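Local coordinates for probable TonB-dependent siderophore receptor PirA (Acinetobacter baumannii, PDB 5FR8), which probably takes part in the first step of iron uptake across the outer membrane by binding iron-chelating siderophores, possibly including ferric enterobactin, at residues 225-230 and 270-275; 247-252 and 303-308; 388-393 and 553-558; 436-441 and 469-474; 678-683 and 699-704. All blocks are in the same frame, centred on the assembly; numbering follows the deposited sequence.

Interaction 1 (225-230 and 270-275)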
# COMPACT_ATOMS: atom_id res chain seq x y z
N SER A 225 13.88 22.54 10.90
CA SER A 225 13.61 21.58 9.84
C SER A 225 12.89 22.23 8.65
O SER A 225 11.98 23.06 8.82
CB SER A 225 12.78 20.38 10.36
OG SER A 225 12.48 19.44 9.33
N THR A 226 13.31 21.81 7.46
CA THR A 226 12.79 22.32 6.21
C THR A 226 11.85 21.33 5.52
O THR A 226 11.37 21.58 4.42
CB THR A 226 13.94 22.61 5.25
OG1 THR A 226 14.82 21.48 5.24
CG2 THR A 226 14.69 23.88 5.68
N ALA A 227 11.61 20.20 6.17
CA ALA A 227 10.74 19.19 5.59
C ALA A 227 9.30 19.65 5.69
O ALA A 227 8.92 20.29 6.66
CB ALA A 227 10.90 17.86 6.29
N ALA A 228 8.52 19.31 4.67
CA ALA A 228 7.12 19.66 4.65
C ALA A 228 6.29 18.76 5.54
O ALA A 228 6.66 17.61 5.81
CB ALA A 228 6.61 19.58 3.23
N GLY A 229 5.15 19.28 5.97
CA GLY A 229 4.16 18.50 6.70
C GLY A 229 3.35 17.67 5.73
O GLY A 229 3.78 17.40 4.60
N ARG A 230 2.18 17.24 6.17
CA ARG A 230 1.38 16.38 5.35
C ARG A 230 0.73 17.19 4.25
O ARG A 230 0.23 18.28 4.52
CB ARG A 230 0.29 15.73 6.19
CG ARG A 230 0.81 14.79 7.25
CD ARG A 230 -0.28 14.45 8.24
NE ARG A 230 -0.73 15.62 8.98
CZ ARG A 230 -1.78 15.62 9.79
NH1 ARG A 230 -2.49 14.51 9.96
NH2 ARG A 230 -2.13 16.70 10.43
N GLN A 270 11.90 15.99 -2.43
CA GLN A 270 12.68 14.81 -2.05
C GLN A 270 13.83 15.17 -1.16
O GLN A 270 14.14 14.42 -0.24
CB GLN A 270 13.19 14.06 -3.30
CG GLN A 270 13.72 12.65 -3.08
CD GLN A 270 14.11 11.97 -4.39
OE1 GLN A 270 15.24 11.52 -4.56
NE2 GLN A 270 13.18 11.94 -5.34
N LEU A 271 14.48 16.32 -1.40
CA LEU A 271 15.62 16.70 -0.55
C LEU A 271 15.25 17.72 0.52
O LEU A 271 16.12 18.29 1.17
CB LEU A 271 16.77 17.19 -1.41
CG LEU A 271 17.19 16.27 -2.57
CD1 LEU A 271 18.13 16.97 -3.53
CD2 LEU A 271 17.82 15.00 -2.04
N ASN A 272 13.96 17.98 0.70
CA ASN A 272 13.48 18.88 1.76
C ASN A 272 13.98 20.31 1.67
O ASN A 272 14.33 20.91 2.69
CB ASN A 272 13.82 18.32 3.15
CG ASN A 272 13.02 17.09 3.49
OD1 ASN A 272 11.83 16.99 3.17
ND2 ASN A 272 13.66 16.15 4.14
N ALA A 273 14.01 20.87 0.46
CA ALA A 273 14.42 22.25 0.28
C ALA A 273 13.58 23.16 1.17
O ALA A 273 12.51 22.77 1.64
CB ALA A 273 14.27 22.66 -1.18
N ASN A 274 14.05 24.39 1.37
CA ASN A 274 13.26 25.36 2.11
C ASN A 274 12.21 25.98 1.20
O ASN A 274 12.47 26.95 0.47
CB ASN A 274 14.13 26.45 2.73
CG ASN A 274 13.34 27.37 3.64
OD1 ASN A 274 12.17 27.12 3.94
ND2 ASN A 274 13.97 28.44 4.08
N ALA A 275 11.01 25.40 1.27
CA ALA A 275 9.94 25.74 0.39
C ALA A 275 9.74 27.25 0.34
O ALA A 275 9.79 27.84 -0.73
CB ALA A 275 8.66 25.06 0.81
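The side-chain amide of Asn-272 lies against the methyl of Ala-227, with Asn-272 CG 3.6 Å from Ala-227 CB. The oxygen end of the amide makes the closest approach, Asn-272 OD1 to Ala-227 CB being 3.4 Å, while ND2 stays a little farther off, so the contact is one of a flat polar group resting on a small apolar one. Asn-272 has positive phi (61°); its CB points toward 225-230, and the carbonyl of the same residue also takes part. That carbonyl takes the one hydrogen bond between the two segments: Thr-226 OG1 donates to Asn-272 O over 2.7 Å, approaching nearly end-on at a C=O...donor angle of 162°. The rotamer of Thr-226 divides its two branches between two partners. With OG1 set between the backbone N and the carbonyl carbon (chi1 48°), the hydroxyl meets Asn-272, and the methyl CG2 is turned to Asn-274, where it touches CB at 4.0 Å; these two side chains cross at about a right angle. The Asn-274 end of the contact lies at the surface, whereas Ala-227 is buried. A third loop backs the first: Ser-225 OG is bonded to Ser-711 N and Arg-709 O, and Arg-709 NH1 reaches Ala-228 O. Gly-229 O, bonded to Ser-266 OG, adds a second tie between the two loops. Both belong to the receptor's beta-barrel: the loop of 225-230 leads into strand 232-247, and that of 270-275 follows the adjacent antiparallel strand 250-264 and precedes helix 281-284.

Interaction 2 (247-252 and 303-308); sequences TDQQTV and GDWSWG
Trp-305 and the backbone of Gly-303 and Asp-304 make the close part of this contact with Gln-249 and Gln-250. Gln-250 and Gly-303 form an antiparallel non-hydrogen-bonded pair, and beside it Asp-304 N donates to Gln-249 O at 2.8 Å (N-H...O angle 155°). The same oxygen also receives a CA-H...O contact from Gly-303 CA at 3.4 Å. The indole folds back over its own strand, one face lying over Gly-303 C near the ring's rim, and glycine keeps that space clear for it. Gln-250 comes to the indole at its edge, NE2 standing 3.4 Å from Trp-305 CH2 with amide and ring planes 54° apart; its OE1 is meanwhile bonded to His-301 NE2. Gln-249 packs closely too, its CB 3.2 Å from Asp-304 O and its CG meeting the indole obliquely, 3.7 Å from Trp-305 CZ3. Trp-305 NE1 is bonded to Ser-310 OG, which helps to hold the ring in place.

The loose side is the exposed Asp-304 carboxylate, which has only a weak, long ion pair with Lys-309. The pairing joins the start of strand 250-264 to the end of strand 290-305, each beside a tight turn, with strands 232-247 and 308-323 continuing the barrel wall beyond them.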
# COMPACT_ATOMS: atom_id res chain seq x y z
N THR A 247 -30.64 -16.18 -14.08
CA THR A 247 -31.17 -17.52 -14.00
C THR A 247 -31.16 -17.91 -12.53
O THR A 247 -30.53 -17.24 -11.71
CB THR A 247 -30.27 -18.48 -14.76
OG1 THR A 247 -30.14 -18.03 -16.10
CG2 THR A 247 -30.83 -19.86 -14.79
N ASP A 248 -31.83 -19.00 -12.21
CA ASP A 248 -31.73 -19.58 -10.87
C ASP A 248 -30.30 -19.90 -10.48
O ASP A 248 -30.01 -20.01 -9.30
CB ASP A 248 -32.57 -20.85 -10.78
CG ASP A 248 -34.06 -20.56 -10.80
OD1 ASP A 248 -34.46 -19.52 -10.23
OD2 ASP A 248 -34.82 -21.36 -11.38
N GLN A 249 -29.41 -20.05 -11.46
CA GLN A 249 -28.02 -20.39 -11.17
C GLN A 249 -26.98 -19.45 -11.75
O GLN A 249 -25.79 -19.76 -11.70
CB GLN A 249 -27.73 -21.81 -11.64
CG GLN A 249 -28.25 -22.11 -13.02
CD GLN A 249 -28.56 -23.57 -13.22
OE1 GLN A 249 -28.36 -24.39 -12.33
NE2 GLN A 249 -29.04 -23.92 -14.40
N GLN A 250 -27.40 -18.29 -12.28
CA GLN A 250 -26.46 -17.35 -12.91
C GLN A 250 -26.65 -15.91 -12.48
O GLN A 250 -27.76 -15.38 -12.52
CB GLN A 250 -26.56 -17.42 -14.43
CG GLN A 250 -26.04 -18.73 -14.98
CD GLN A 250 -26.08 -18.76 -16.48
OE1 GLN A 250 -25.69 -17.80 -17.13
NE2 GLN A 250 -26.56 -19.87 -17.05
N THR A 251 -25.56 -15.26 -12.08
CA THR A 251 -25.62 -13.88 -11.60
C THR A 251 -24.61 -13.04 -12.37
O THR A 251 -23.53 -13.51 -12.71
CB THR A 251 -25.34 -13.77 -10.09
OG1 THR A 251 -26.36 -14.43 -9.35
CG2 THR A 251 -25.33 -12.36 -9.65
N VAL A 252 -24.97 -11.80 -12.67
CA VAL A 252 -24.08 -10.89 -13.38
C VAL A 252 -23.95 -9.58 -12.59
O VAL A 252 -24.96 -8.98 -12.23
CB VAL A 252 -24.59 -10.62 -14.79
CG1 VAL A 252 -23.72 -9.60 -15.47
CG2 VAL A 252 -24.63 -11.91 -15.59
N GLY A 303 -21.56 -18.70 -11.64
CA GLY A 303 -22.44 -19.84 -11.81
C GLY A 303 -22.57 -20.66 -10.55
O GLY A 303 -21.60 -20.87 -9.80
N ASP A 304 -23.80 -21.12 -10.31
CA ASP A 304 -24.09 -21.97 -9.17
C ASP A 304 -24.63 -23.32 -9.66
O ASP A 304 -25.85 -23.53 -9.72
CB ASP A 304 -25.08 -21.24 -8.24
CG ASP A 304 -25.20 -21.90 -6.88
OD1 ASP A 304 -25.90 -22.91 -6.77
OD2 ASP A 304 -24.57 -21.42 -5.93
N TRP A 305 -23.72 -24.23 -10.02
CA TRP A 305 -24.06 -25.48 -10.71
C TRP A 305 -24.10 -26.67 -9.76
O TRP A 305 -23.55 -26.61 -8.65
CB TRP A 305 -23.07 -25.77 -11.84
CG TRP A 305 -22.69 -24.55 -12.61
CD1 TRP A 305 -21.53 -23.86 -12.52
CD2 TRP A 305 -23.50 -23.86 -13.54
NE1 TRP A 305 -21.56 -22.79 -13.36
CE2 TRP A 305 -22.76 -22.77 -14.00
CE3 TRP A 305 -24.78 -24.07 -14.06
CZ2 TRP A 305 -23.26 -21.88 -14.95
CZ3 TRP A 305 -25.27 -23.19 -14.99
CH2 TRP A 305 -24.51 -22.11 -15.43
N SER A 306 -24.73 -27.75 -10.21
CA SER A 306 -24.86 -28.92 -9.39
C SER A 306 -23.49 -29.46 -8.98
O SER A 306 -23.29 -29.82 -7.82
CB SER A 306 -25.66 -30.00 -10.10
OG SER A 306 -24.93 -30.49 -11.21
N TRP A 307 -22.54 -29.50 -9.91
CA TRP A 307 -21.19 -29.98 -9.58
C TRP A 307 -20.36 -28.96 -8.77
O TRP A 307 -19.25 -29.27 -8.34
CB TRP A 307 -20.43 -30.36 -10.86
CG TRP A 307 -20.35 -29.22 -11.86
CD1 TRP A 307 -21.17 -29.02 -12.93
CD2 TRP A 307 -19.43 -28.11 -11.84
NE1 TRP A 307 -20.81 -27.87 -13.59
CE2 TRP A 307 -19.74 -27.29 -12.94
CE3 TRP A 307 -18.37 -27.75 -11.02
CZ2 TRP A 307 -19.03 -26.12 -13.23
CZ3 TRP A 307 -17.66 -26.57 -11.31
CH2 TRP A 307 -18.00 -25.78 -12.40
N GLY A 308 -20.87 -27.75 -8.59
CA GLY A 308 -20.11 -26.73 -7.87
C GLY A 308 -20.23 -25.31 -8.42
O GLY A 308 -21.30 -24.90 -8.87

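Interaction 3 (388-393 and 553-558); sequences GKDSSG and SSTNAN
An Asx turn headed by Asp-390, built on a type I turn that runs to Gly-393, receives Thr-555 of a second loop. The Asp-390 carboxylate divides its work by oxygen. OD1 faces the other loop: Thr-555 N donates to Asp-390 OD1 at 2.9 Å in an almost straight bond (169°), on the syn side but 30° out of the carboxylate plane. Thr-555 OG1 lies 3.0 Å from the same Asp-390 OD1 and 3.1 Å from Ser-391 OG. OD2 serves the turn itself. Ser-392 N reaches it from above the carboxylate plane, and Ser-392 OG meets its anti lone pair at 2.7 Å from Asp-390 OD2. The two backbone N-H groups and the Ser-392 hydroxyl, with Thr-555 OG1 close by, probably hold the carboxylate's rotation and would favour its charged form. Thr-555 CG2 lies beside Asp-390 OD2 and touches Ser-392 CB at 4.0 Å, while Ser-392 OG sits against Ser-553 CB. Ser-553 OG itself is bonded to Asn-564 OD1. The contact lies on the surface, joining the loop between strand 365-380 and helix 396-400 to the loop between strands 548-553 and 564-591; Asp-398 of that helix accepts from Asp-390 N, and Ser-394 pairs with the Ser-553 backbone.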
# COMPACT_ATOMS: atom_id res chain seq x y z
N GLY A 388 19.61 12.08 -20.84
CA GLY A 388 20.80 11.83 -21.62
C GLY A 388 20.51 11.95 -23.10
O GLY A 388 21.21 11.37 -23.92
N LYS A 389 19.46 12.69 -23.43
CA LYS A 389 19.22 13.06 -24.82
C LYS A 389 19.90 14.40 -25.10
O LYS A 389 19.73 15.37 -24.36
CB LYS A 389 17.73 13.18 -25.12
CG LYS A 389 17.06 11.86 -25.45
CD LYS A 389 15.63 12.09 -25.92
CE LYS A 389 15.07 10.89 -26.67
NZ LYS A 389 13.61 11.03 -26.87
N ASP A 390 20.69 14.42 -26.16
CA ASP A 390 21.45 15.59 -26.51
C ASP A 390 21.30 15.86 -28.00
O ASP A 390 21.14 14.92 -28.79
CB ASP A 390 22.91 15.34 -26.15
CG ASP A 390 23.77 16.51 -26.46
OD1 ASP A 390 23.66 17.52 -25.72
OD2 ASP A 390 24.56 16.43 -27.42
N SER A 391 21.36 17.13 -28.39
CA SER A 391 21.15 17.52 -29.79
C SER A 391 22.24 17.00 -30.75
O SER A 391 22.04 17.00 -31.97
CB SER A 391 21.04 19.04 -29.92
OG SER A 391 22.25 19.67 -29.51
N SER A 392 23.38 16.59 -30.21
CA SER A 392 24.44 15.97 -31.01
C SER A 392 24.01 14.59 -31.49
O SER A 392 24.65 14.01 -32.37
CB SER A 392 25.70 15.82 -30.17
OG SER A 392 25.58 14.75 -29.24
N GLY A 393 22.96 14.04 -30.89
CA GLY A 393 22.53 12.68 -31.18
C GLY A 393 23.41 11.66 -30.48
O GLY A 393 23.32 10.47 -30.77
N SER A 553 27.87 12.86 -24.96
CA SER A 553 28.11 14.23 -25.30
C SER A 553 27.03 15.11 -24.69
O SER A 553 25.85 14.74 -24.67
CB SER A 553 28.16 14.39 -26.81
OG SER A 553 29.08 13.45 -27.34
N SER A 554 27.46 16.26 -24.18
CA SER A 554 26.57 17.26 -23.62
C SER A 554 26.89 18.64 -24.23
O SER A 554 27.84 19.33 -23.83
CB SER A 554 26.76 17.28 -22.11
OG SER A 554 25.70 17.96 -21.49
N THR A 555 26.09 19.04 -25.22
CA THR A 555 26.32 20.30 -25.91
C THR A 555 25.79 21.50 -25.12
O THR A 555 24.71 21.47 -24.54
CB THR A 555 25.72 20.30 -27.33
OG1 THR A 555 24.31 20.06 -27.25
CG2 THR A 555 26.35 19.21 -28.19
N ASN A 556 26.58 22.56 -25.12
CA ASN A 556 26.20 23.82 -24.51
C ASN A 556 25.04 24.42 -25.31
O ASN A 556 25.15 24.60 -26.54
CB ASN A 556 27.42 24.75 -24.53
CG ASN A 556 27.16 26.07 -23.84
OD1 ASN A 556 26.22 26.79 -24.18
ND2 ASN A 556 28.02 26.41 -22.89
N ALA A 557 23.94 24.73 -24.63
CA ALA A 557 22.73 25.24 -25.28
C ALA A 557 22.99 26.46 -26.17
O ALA A 557 22.48 26.54 -27.29
CB ALA A 557 21.67 25.58 -24.23
N ASN A 558 23.81 27.39 -25.68
CA ASN A 558 23.99 28.69 -26.34
C ASN A 558 25.24 28.76 -27.21
O ASN A 558 25.31 29.56 -28.16
CB ASN A 558 24.04 29.79 -25.27
CG ASN A 558 23.01 29.58 -24.18
OD1 ASN A 558 21.91 29.10 -24.44
ND2 ASN A 558 23.36 29.92 -22.95

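Interaction 4 (436-441 and 469-474); sequences DDHSKS and YKAPNM
Tyr-469 and Asp-436 meet on the beta-barrel, across strand 442-454, which lies between strands 427-438 and 459-470 and keeps their backbones apart; no hydrogen bond is assigned between the two segments. Two CH-pi contacts stand out. Asp-436 CB sits over one face of the phenol, 3.9 Å from the Tyr-469 ring centroid, and the carboxylate is stacked nearly parallel to the ring, its plane only 9° away. In the second, Ala-471 CB stands over the imidazole at 3.9 Å from the His-438 ring centroid and 13° off the normal. The opposite face of that imidazole is covered by Lys-440 N, so the ring is held between the backbone of its own segment and Ala-471 of the other.

Carbon contacts fill in beside them: Pro-472 CD meets the imidazole obliquely, 3.7 Å from His-438 CE1, and also touches Ser-441 CB.

The polar contacts of these side chains turn elsewhere. Asp-436 OD1 forms a salt bridge with Arg-434 and accepts from Ser-414 OG, and Ser-441 OG gives a weak bond to His-438 ND1 within its own segment. Tyr-469 shares a backbone bond with Gly-149 of the plug, placing the contact at the plug-barrel boundary. With CG anti to the backbone N (chi1 -176°), Tyr-469 stretches across to the neighbouring segment and brings its OH to 3.3 Å from His-438 CB.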
# COMPACT_ATOMS: atom_id res chain seq x y z
N ASP A 436 3.12 -18.68 -12.83
CA ASP A 436 3.05 -17.30 -13.35
C ASP A 436 4.06 -17.11 -14.47
O ASP A 436 5.21 -17.53 -14.34
CB ASP A 436 3.34 -16.29 -12.24
CG ASP A 436 2.30 -16.33 -11.14
OD1 ASP A 436 1.20 -15.72 -11.36
OD2 ASP A 436 2.59 -16.97 -10.08
N ASP A 437 3.63 -16.50 -15.58
CA ASP A 437 4.52 -16.27 -16.70
C ASP A 437 4.39 -14.83 -17.11
O ASP A 437 3.35 -14.40 -17.59
CB ASP A 437 4.16 -17.19 -17.87
CG ASP A 437 5.20 -17.17 -18.99
OD1 ASP A 437 6.36 -16.78 -18.78
OD2 ASP A 437 4.86 -17.57 -20.11
N HIS A 438 5.48 -14.09 -16.91
CA HIS A 438 5.53 -12.68 -17.17
C HIS A 438 6.32 -12.35 -18.46
O HIS A 438 7.35 -12.96 -18.75
CB HIS A 438 6.16 -12.03 -15.96
CG HIS A 438 6.47 -10.59 -16.14
ND1 HIS A 438 7.69 -10.05 -15.79
CD2 HIS A 438 5.73 -9.57 -16.64
CE1 HIS A 438 7.68 -8.75 -16.06
NE2 HIS A 438 6.50 -8.44 -16.57
N SER A 439 5.84 -11.40 -19.25
CA SER A 439 6.40 -11.15 -20.59
C SER A 439 7.87 -10.77 -20.58
O SER A 439 8.57 -11.05 -21.55
CB SER A 439 5.58 -10.07 -21.34
OG SER A 439 5.92 -8.74 -20.93
N LYS A 440 8.36 -10.14 -19.52
CA LYS A 440 9.79 -9.83 -19.40
C LYS A 440 10.56 -10.82 -18.52
O LYS A 440 11.66 -11.24 -18.89
CB LYS A 440 10.01 -8.44 -18.82
CG LYS A 440 9.87 -7.29 -19.80
CD LYS A 440 8.42 -7.08 -20.21
CE LYS A 440 8.28 -5.95 -21.22
NZ LYS A 440 8.99 -4.78 -20.66
N SER A 441 10.01 -11.19 -17.36
CA SER A 441 10.82 -11.86 -16.33
C SER A 441 10.91 -13.39 -16.48
O SER A 441 11.82 -13.99 -15.93
CB SER A 441 10.35 -11.49 -14.91
OG SER A 441 9.29 -12.33 -14.45
N TYR A 469 5.15 -14.08 -5.03
CA TYR A 469 5.66 -13.61 -6.32
C TYR A 469 5.62 -12.07 -6.35
O TYR A 469 4.74 -11.45 -5.76
CB TYR A 469 4.74 -14.18 -7.41
CG TYR A 469 5.11 -13.91 -8.87
CD1 TYR A 469 6.32 -14.37 -9.41
CD2 TYR A 469 4.23 -13.25 -9.74
CE1 TYR A 469 6.67 -14.14 -10.75
CE2 TYR A 469 4.57 -13.01 -11.07
CZ TYR A 469 5.79 -13.45 -11.58
OH TYR A 469 6.15 -13.25 -12.90
N LYS A 470 6.56 -11.46 -7.07
CA LYS A 470 6.33 -10.11 -7.62
C LYS A 470 7.16 -9.86 -8.90
O LYS A 470 8.39 -9.99 -8.88
CB LYS A 470 6.63 -9.01 -6.60
CG LYS A 470 6.47 -7.62 -7.20
CD LYS A 470 6.65 -6.51 -6.18
CE LYS A 470 6.51 -5.15 -6.83
NZ LYS A 470 7.69 -4.80 -7.69
N ALA A 471 6.47 -9.54 -9.99
CA ALA A 471 7.14 -9.16 -11.22
C ALA A 471 7.78 -7.78 -11.09
O ALA A 471 7.30 -6.93 -10.34
CB ALA A 471 6.16 -9.18 -12.38
N PRO A 472 8.84 -7.54 -11.87
CA PRO A 472 9.41 -6.21 -11.81
C PRO A 472 8.35 -5.16 -12.05
O PRO A 472 7.39 -5.44 -12.74
CB PRO A 472 10.47 -6.21 -12.93
CG PRO A 472 10.75 -7.65 -13.17
CD PRO A 472 9.48 -8.37 -12.90
N ASN A 473 8.50 -3.98 -11.47
CA ASN A 473 7.62 -2.89 -11.77
C ASN A 473 8.14 -2.25 -13.07
O ASN A 473 9.31 -2.44 -13.44
CB ASN A 473 7.55 -1.90 -10.60
CG ASN A 473 8.72 -0.93 -10.55
OD1 ASN A 473 9.17 -0.36 -11.57
ND2 ASN A 473 9.22 -0.72 -9.36
N MET A 474 7.29 -1.51 -13.76
CA MET A 474 7.59 -1.14 -15.14
C MET A 474 8.85 -0.31 -15.32
O MET A 474 9.54 -0.47 -16.32
CB MET A 474 6.41 -0.42 -15.75
CG MET A 474 5.30 -1.39 -16.09
SD MET A 474 3.97 -0.56 -16.94
CE MET A 474 3.76 -1.69 -18.30

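Interaction 5 (678-683 and 699-704)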
# COMPACT_ATOMS: atom_id res chain seq x y z
N TYR A 678 6.99 5.82 22.21
CA TYR A 678 5.94 6.73 22.66
C TYR A 678 4.55 6.14 22.44
O TYR A 678 4.40 5.01 21.95
CB TYR A 678 6.08 8.09 21.96
CG TYR A 678 5.79 8.07 20.48
CD1 TYR A 678 6.78 7.73 19.54
CD2 TYR A 678 4.54 8.44 19.99
CE1 TYR A 678 6.52 7.75 18.17
CE2 TYR A 678 4.27 8.44 18.62
CZ TYR A 678 5.26 8.10 17.72
OH TYR A 678 4.98 8.12 16.38
N SER A 679 3.53 6.90 22.83
CA SER A 679 2.17 6.40 22.83
C SER A 679 1.16 7.51 22.54
O SER A 679 1.43 8.68 22.80
CB SER A 679 1.84 5.76 24.19
OG SER A 679 1.39 6.74 25.13
N THR A 680 0.01 7.13 21.99
CA THR A 680 -1.10 8.05 21.81
C THR A 680 -2.39 7.35 22.23
O THR A 680 -2.45 6.11 22.25
CB THR A 680 -1.27 8.50 20.34
OG1 THR A 680 -1.73 7.40 19.56
CG2 THR A 680 0.04 9.05 19.77
N ALA A 681 -3.41 8.13 22.55
CA ALA A 681 -4.69 7.58 22.94
C ALA A 681 -5.85 8.39 22.37
O ALA A 681 -5.65 9.53 21.93
CB ALA A 681 -4.77 7.55 24.44
N GLY A 682 -7.06 7.82 22.38
CA GLY A 682 -8.27 8.57 22.02
C GLY A 682 -9.52 8.08 22.73
O GLY A 682 -9.58 6.92 23.12
N ILE A 683 -10.50 8.96 22.90
CA ILE A 683 -11.84 8.56 23.37
C ILE A 683 -12.95 9.06 22.45
O ILE A 683 -12.78 10.03 21.71
CB ILE A 683 -12.18 9.09 24.78
CG1 ILE A 683 -11.98 10.60 24.87
CG2 ILE A 683 -11.38 8.36 25.85
CD1 ILE A 683 -12.65 11.22 26.08
N VAL A 699 -11.99 12.77 20.70
CA VAL A 699 -10.71 13.42 20.54
C VAL A 699 -9.61 12.36 20.34
O VAL A 699 -9.70 11.25 20.87
CB VAL A 699 -10.41 14.36 21.73
CG1 VAL A 699 -10.25 13.57 23.03
CG2 VAL A 699 -9.18 15.21 21.45
N SER A 700 -8.58 12.73 19.58
CA SER A 700 -7.49 11.82 19.21
C SER A 700 -6.13 12.46 19.54
O SER A 700 -5.94 13.67 19.33
CB SER A 700 -7.54 11.56 17.73
OG SER A 700 -6.89 12.64 17.07
N ASN A 701 -5.20 11.63 20.00
CA ASN A 701 -3.95 12.06 20.64
C ASN A 701 -4.29 12.92 21.85
O ASN A 701 -3.80 14.04 22.04
CB ASN A 701 -3.01 12.78 19.67
CG ASN A 701 -1.56 12.80 20.15
OD1 ASN A 701 -1.27 12.77 21.35
ND2 ASN A 701 -0.64 12.86 19.21
N LEU A 702 -5.15 12.34 22.69
CA LEU A 702 -5.60 12.96 23.94
C LEU A 702 -4.49 13.62 24.75
O LEU A 702 -4.73 14.67 25.35
CB LEU A 702 -6.30 11.90 24.80
CG LEU A 702 -7.06 12.36 26.03
CD1 LEU A 702 -7.71 13.72 25.85
CD2 LEU A 702 -8.10 11.31 26.35
N PHE A 703 -3.28 13.06 24.74
CA PHE A 703 -2.15 13.65 25.51
C PHE A 703 -1.31 14.69 24.70
O PHE A 703 -0.22 15.07 25.11
CB PHE A 703 -1.18 12.55 26.05
CG PHE A 703 -1.66 11.81 27.29
CD1 PHE A 703 -2.98 11.41 27.45
CD2 PHE A 703 -0.73 11.45 28.30
CE1 PHE A 703 -3.39 10.72 28.58
CE2 PHE A 703 -1.13 10.76 29.44
CZ PHE A 703 -2.46 10.40 29.58
N ASP A 704 -1.80 15.11 23.53
CA ASP A 704 -1.02 15.94 22.57
C ASP A 704 0.46 15.49 22.37
O ASP A 704 1.36 16.34 22.33
CB ASP A 704 -1.07 17.42 22.93
CG ASP A 704 -0.61 18.34 21.78
OD1 ASP A 704 -0.89 18.01 20.61
OD2 ASP A 704 0.02 19.40 22.04
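Gly-682 and Ser-700 face each other as an antiparallel non-hydrogen-bonded pair, followed by the hydrogen-bonded pair of Ile-683 and Val-699, in which Val-699 N donates to Ile-683 O at 3.0 Å and Ile-683 N returns a longer bond to Val-699 O at 3.2 Å. Beyond Ser-700 the second strand gives way to a type I turn from Asn-701 to Asp-704, yet Leu-702 N still reaches back to Ala-681 O at 3.0 Å. The side chains of Ile-683 and Val-699 share a face and touch CG1 to CG1 at 3.9 Å. Leu-702 joins them, its CD2 4.2 Å from Ile-683 CG1, in an apolar cluster that reaches the surface at Ile-683, consistent with a lipid-facing wall; a bound detergent lies about 5 Å from the side chain of Ala-681. Farther along, Thr-680 lays its methyl against the Asn-701 amide, Thr-680 CG2 to Asn-701 ND2 3.9 Å, the two side chains crossing at about a right angle. That ND2 is held by the carbonyls of Lys-705 and Pro-721. The segments belong to the hairpin of strands 674-687 and 693-700, set in the barrel between strand 635-648 and strand 724-731.

Overall arrangement
All five contacts belong to the beta-barrel part of the receptor, but to different levels of it. Interactions 2 and 5 join strands that are direct neighbours, so backbone bonds lead there, with an indole-glutamine cluster at a surface edge in one and an apolar cluster reaching the surface in the other. Interaction 4 is the buried one: it spans a strand, and rings packed against CH groups replace backbone pairing. Interactions 1 and 3 bring loops together through hydroxyl bonds, to a backbone carbonyl in interaction 1 and around a carboxylate in interaction 3; the carboxylate of interaction 4 instead stacks on a ring. Interaction 4 is nested in the chain loop closed by interaction 3, while interactions 1 and 2 interleave along the sequence.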